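Local atomic coordinates of flagellar biosynthesis protein FlaG (Helicobacter pylori, PDB entry 6JSX), a protein that probably takes part in building the bacterial flagellum, as its FlaG family name suggests, perhaps influencing how the filament is built. Residues Y29-V38 with V48-E56. Residues are numbered along the deposited sequence; the frame is centred on the assembly and turned at random.
Sequences YNDTIKGLVV and VIREIPSKE
Y29 and S54 meet where the hairpin runs into a helix: the phenol OH of Y29 donates to OG of S54 over 3.2 Å, and the serine oxygen lies at the ring edge, near its plane. With CG anti to the backbone N (chi1 -177°), the ring is swung so that its OH and CE1 edge lie at that oxygen. S54 also sends its backbone N almost straight to K34 O (3.0 Å, 171°), while its hydroxyl makes a weak bond to the same carbonyl; a short polar side chain serves both partners in this buried spot.

Next along, G35, which has no side chain, forms a non-hydrogen-bonded pair with P53, the N-cap residue of helix 54-72. L36 and I52 then exchange backbone bonds, as do V38 and R50, in an antiparallel ladder.

Side chains sort by face. On one, CD1 of I33 lies 3.5 Å from CG of E51, and V37 straddles its neighbours, CG2 against CB of E51 at 3.9 Å and CG1 towards I49; the aliphatic part of exposed E51 thus meets both apolar side chains. The other carries L36, I52, V38 and R50. CG1 of V38 packs on CB of R50 (3.9 Å), whose bent chain carries the guanidinium away to D24 of the second subunit, a salt bridge across the dimer.

N30 OD1, accepting from T32 N and I33 N, makes an Asx turn between strand 26-30 and central strand 35-41; K34 and G35, both facing N30, form a G1 bulge. Apolar L36 and I52 suit their buried face, where both touch A57 of helix 54-72, while Y29 and L36 also meet helix 4-21.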
loop_
_atom_site.group_PDB
_atom_site.type_symbol
_atom_site.label_atom_id
_atom_site.label_comp_id
_atom_site.label_asym_id
_atom_site.label_seq_id
_atom_site.Cartn_x
_atom_site.Cartn_y
_atom_site.Cartn_z
ATOM N N TYR A 29 1.901 4.632 12.369
ATOM C CA TYR A 29 2.817 3.841 13.166
ATOM C C TYR A 29 2.196 3.557 14.525
ATOM O O TYR A 29 1.828 4.484 15.250
ATOM C CB TYR A 29 4.148 4.557 13.360
ATOM C CG TYR A 29 5.171 3.735 14.129
ATOM C CD1 TYR A 29 5.852 2.694 13.509
ATOM C CD2 TYR A 29 5.455 3.998 15.467
ATOM C CE1 TYR A 29 6.781 1.934 14.189
ATOM C CE2 TYR A 29 6.398 3.251 16.156
ATOM C CZ TYR A 29 7.063 2.219 15.510
ATOM O OH TYR A 29 8.009 1.460 16.183
ATOM N N ASN A 30 2.064 2.282 14.872
ATOM C CA ASN A 30 1.712 1.932 16.240
ATOM C C ASN A 30 2.977 1.726 17.080
ATOM O O ASN A 30 3.827 0.885 16.753
ATOM C CB ASN A 30 0.828 0.688 16.269
ATOM C CG ASN A 30 0.142 0.491 17.600
ATOM O OD1 ASN A 30 0.768 0.618 18.656
ATOM N ND2 ASN A 30 -1.155 0.189 17.561
ATOM N N ASP A 31 3.112 2.498 18.155
ATOM C CA ASP A 31 4.279 2.362 19.017
ATOM C C ASP A 31 4.096 1.226 20.035
ATOM O O ASP A 31 5.057 0.720 20.610
ATOM C CB ASP A 31 4.615 3.689 19.711
ATOM C CG ASP A 31 6.016 3.694 20.317
ATOM O OD1 ASP A 31 7.000 3.861 19.559
ATOM O OD2 ASP A 31 6.134 3.516 21.548
ATOM N N THR A 32 2.852 0.817 20.237
ATOM C CA THR A 32 2.560 -0.271 21.158
ATOM C C THR A 32 2.910 -1.635 20.552
ATOM O O THR A 32 3.583 -2.450 21.187
ATOM C CB THR A 32 1.099 -0.216 21.603
ATOM O OG1 THR A 32 0.877 1.019 22.295
ATOM C CG2 THR A 32 0.763 -1.386 22.512
ATOM N N ILE A 33 2.480 -1.874 19.316
ATOM C CA ILE A 33 2.827 -3.122 18.640
ATOM C C ILE A 33 4.081 -3.034 17.763
ATOM O O ILE A 33 4.454 -4.023 17.131
ATOM C CB ILE A 33 1.653 -3.685 17.812
ATOM C CG1 ILE A 33 1.319 -2.768 16.627
ATOM C CG2 ILE A 33 0.454 -3.900 18.693
ATOM C CD1 ILE A 33 1.898 -3.229 15.266
ATOM N N LYS A 34 4.712 -1.860 17.720
ATOM C CA LYS A 34 5.962 -1.656 16.980
ATOM C C LYS A 34 5.863 -2.095 15.517
ATOM O O LYS A 34 6.574 -2.999 15.078
ATOM C CB LYS A 34 7.126 -2.378 17.672
ATOM C CG LYS A 34 7.392 -1.924 19.113
ATOM C CD LYS A 34 7.828 -0.467 19.167
ATOM C CE LYS A 34 8.139 -0.016 20.586
ATOM N NZ LYS A 34 9.474 -0.490 21.053
ATOM N N GLY A 35 4.971 -1.458 14.770
ATOM C CA GLY A 35 4.768 -1.807 13.374
ATOM C C GLY A 35 3.977 -0.786 12.577
ATOM O O GLY A 35 3.425 0.174 13.114
ATOM N N LEU A 36 3.929 -0.986 11.273
ATOM C CA LEU A 36 3.087 -0.156 10.446
ATOM C C LEU A 36 1.672 -0.768 10.443
ATOM O O LEU A 36 1.499 -1.988 10.309
ATOM C CB LEU A 36 3.660 -0.074 9.026
ATOM C CG LEU A 36 3.570 1.143 8.073
ATOM C CD1 LEU A 36 3.088 0.661 6.727
ATOM C CD2 LEU A 36 2.722 2.328 8.547
ATOM N N VAL A 37 0.657 0.072 10.614
ATOM C CA VAL A 37 -0.710 -0.417 10.535
ATOM C C VAL A 37 -1.535 0.243 9.424
ATOM O O VAL A 37 -1.721 1.460 9.390
ATOM C CB VAL A 37 -1.436 -0.351 11.895
ATOM C CG1 VAL A 37 -2.944 -0.608 11.707
ATOM C CG2 VAL A 37 -0.775 -1.342 12.913
ATOM N N VAL A 38 -1.990 -0.587 8.495
ATOM C CA VAL A 38 -2.882 -0.159 7.433
ATOM C C VAL A 38 -4.305 -0.574 7.803
ATOM O O VAL A 38 -4.537 -1.702 8.247
ATOM C CB VAL A 38 -2.460 -0.746 6.060
ATOM C CG1 VAL A 38 -1.822 -2.091 6.237
ATOM C CG2 VAL A 38 -3.653 -0.846 5.112
ATOM N N VAL A 48 -11.065 -3.065 9.775
ATOM C CA VAL A 48 -10.265 -4.269 9.583
ATOM C C VAL A 48 -8.825 -3.805 9.403
ATOM O O VAL A 48 -8.564 -2.848 8.666
ATOM C CB VAL A 48 -10.776 -5.141 8.394
ATOM C CG1 VAL A 48 -11.062 -4.290 7.188
ATOM C CG2 VAL A 48 -9.784 -6.235 8.035
ATOM N N ILE A 49 -7.899 -4.433 10.126
ATOM C CA ILE A 49 -6.513 -3.954 10.139
ATOM C C ILE A 49 -5.478 -5.008 9.748
ATOM O O ILE A 49 -5.689 -6.208 9.923
ATOM C CB ILE A 49 -6.103 -3.342 11.514
ATOM C CG1 ILE A 49 -5.792 -4.442 12.525
ATOM C CG2 ILE A 49 -7.155 -2.363 12.033
ATOM C CD1 ILE A 49 -4.354 -4.445 12.984
ATOM N N ARG A 50 -4.359 -4.532 9.215
ATOM C CA ARG A 50 -3.216 -5.369 8.910
ATOM C C ARG A 50 -1.983 -4.695 9.475
ATOM O O ARG A 50 -1.737 -3.524 9.205
ATOM C CB ARG A 50 -3.060 -5.552 7.404
ATOM C CG ARG A 50 -4.133 -6.417 6.776
ATOM C CD ARG A 50 -4.314 -7.736 7.516
ATOM N NE ARG A 50 -5.206 -8.637 6.787
ATOM C CZ ARG A 50 -6.486 -8.864 7.089
ATOM N NH1 ARG A 50 -7.063 -8.270 8.130
ATOM N NH2 ARG A 50 -7.195 -9.707 6.352
ATOM N N GLU A 51 -1.225 -5.426 10.280
ATOM C CA GLU A 51 -0.027 -4.887 10.886
ATOM C C GLU A 51 1.189 -5.480 10.194
ATOM O O GLU A 51 1.176 -6.629 9.753
ATOM C CB GLU A 51 0.001 -5.174 12.380
ATOM C CG GLU A 51 1.310 -5.747 12.894
ATOM C CD GLU A 51 1.082 -6.772 13.981
ATOM O OE1 GLU A 51 -0.056 -7.284 14.082
ATOM O OE2 GLU A 51 2.035 -7.069 14.733
ATOM N N ILE A 52 2.222 -4.658 10.061
ATOM C CA ILE A 52 3.485 -5.071 9.485
ATOM C C ILE A 52 4.558 -4.521 10.418
ATOM O O ILE A 52 4.781 -3.307 10.469
ATOM C CB ILE A 52 3.654 -4.494 8.054
ATOM C CG1 ILE A 52 2.568 -5.046 7.126
ATOM C CG2 ILE A 52 5.027 -4.813 7.491
ATOM C CD1 ILE A 52 2.575 -4.449 5.728
ATOM N N PRO A 53 5.186 -5.408 11.199
ATOM C CA PRO A 53 6.163 -4.948 12.195
ATOM C C PRO A 53 7.250 -4.092 11.577
ATOM O O PRO A 53 7.592 -4.302 10.410
ATOM C CB PRO A 53 6.731 -6.253 12.788
ATOM C CG PRO A 53 6.079 -7.384 12.048
ATOM C CD PRO A 53 4.854 -6.831 11.367
ATOM N N SER A 54 7.743 -3.133 12.364
ATOM C CA SER A 54 8.691 -2.100 11.930
ATOM C C SER A 54 9.706 -2.559 10.891
ATOM O O SER A 54 9.811 -1.975 9.815
ATOM C CB SER A 54 9.444 -1.520 13.135
ATOM O OG SER A 54 8.662 -0.594 13.869
ATOM N N LYS A 55 10.445 -3.609 11.216
ATOM C CA LYS A 55 11.555 -4.038 10.378
ATOM C C LYS A 55 11.095 -4.568 9.027
ATOM O O LYS A 55 11.671 -4.240 7.998
ATOM C CB LYS A 55 12.393 -5.083 11.118
ATOM C CG LYS A 55 13.662 -5.511 10.401
ATOM C CD LYS A 55 14.640 -6.147 11.369
ATOM C CE LYS A 55 15.728 -6.920 10.636
ATOM N NZ LYS A 55 16.645 -7.646 11.580
ATOM N N GLU A 56 10.047 -5.377 9.023
ATOM C CA GLU A 56 9.546 -5.931 7.774
ATOM C C GLU A 56 8.970 -4.828 6.876
ATOM O O GLU A 56 8.984 -4.941 5.651
ATOM C CB GLU A 56 8.515 -7.036 8.052
ATOM C CG GLU A 56 9.107 -8.286 8.722
ATOM C CD GLU A 56 8.044 -9.314 9.110
ATOM O OE1 GLU A 56 6.902 -8.904 9.403
ATOM O OE2 GLU A 56 8.340 -10.532 9.120
#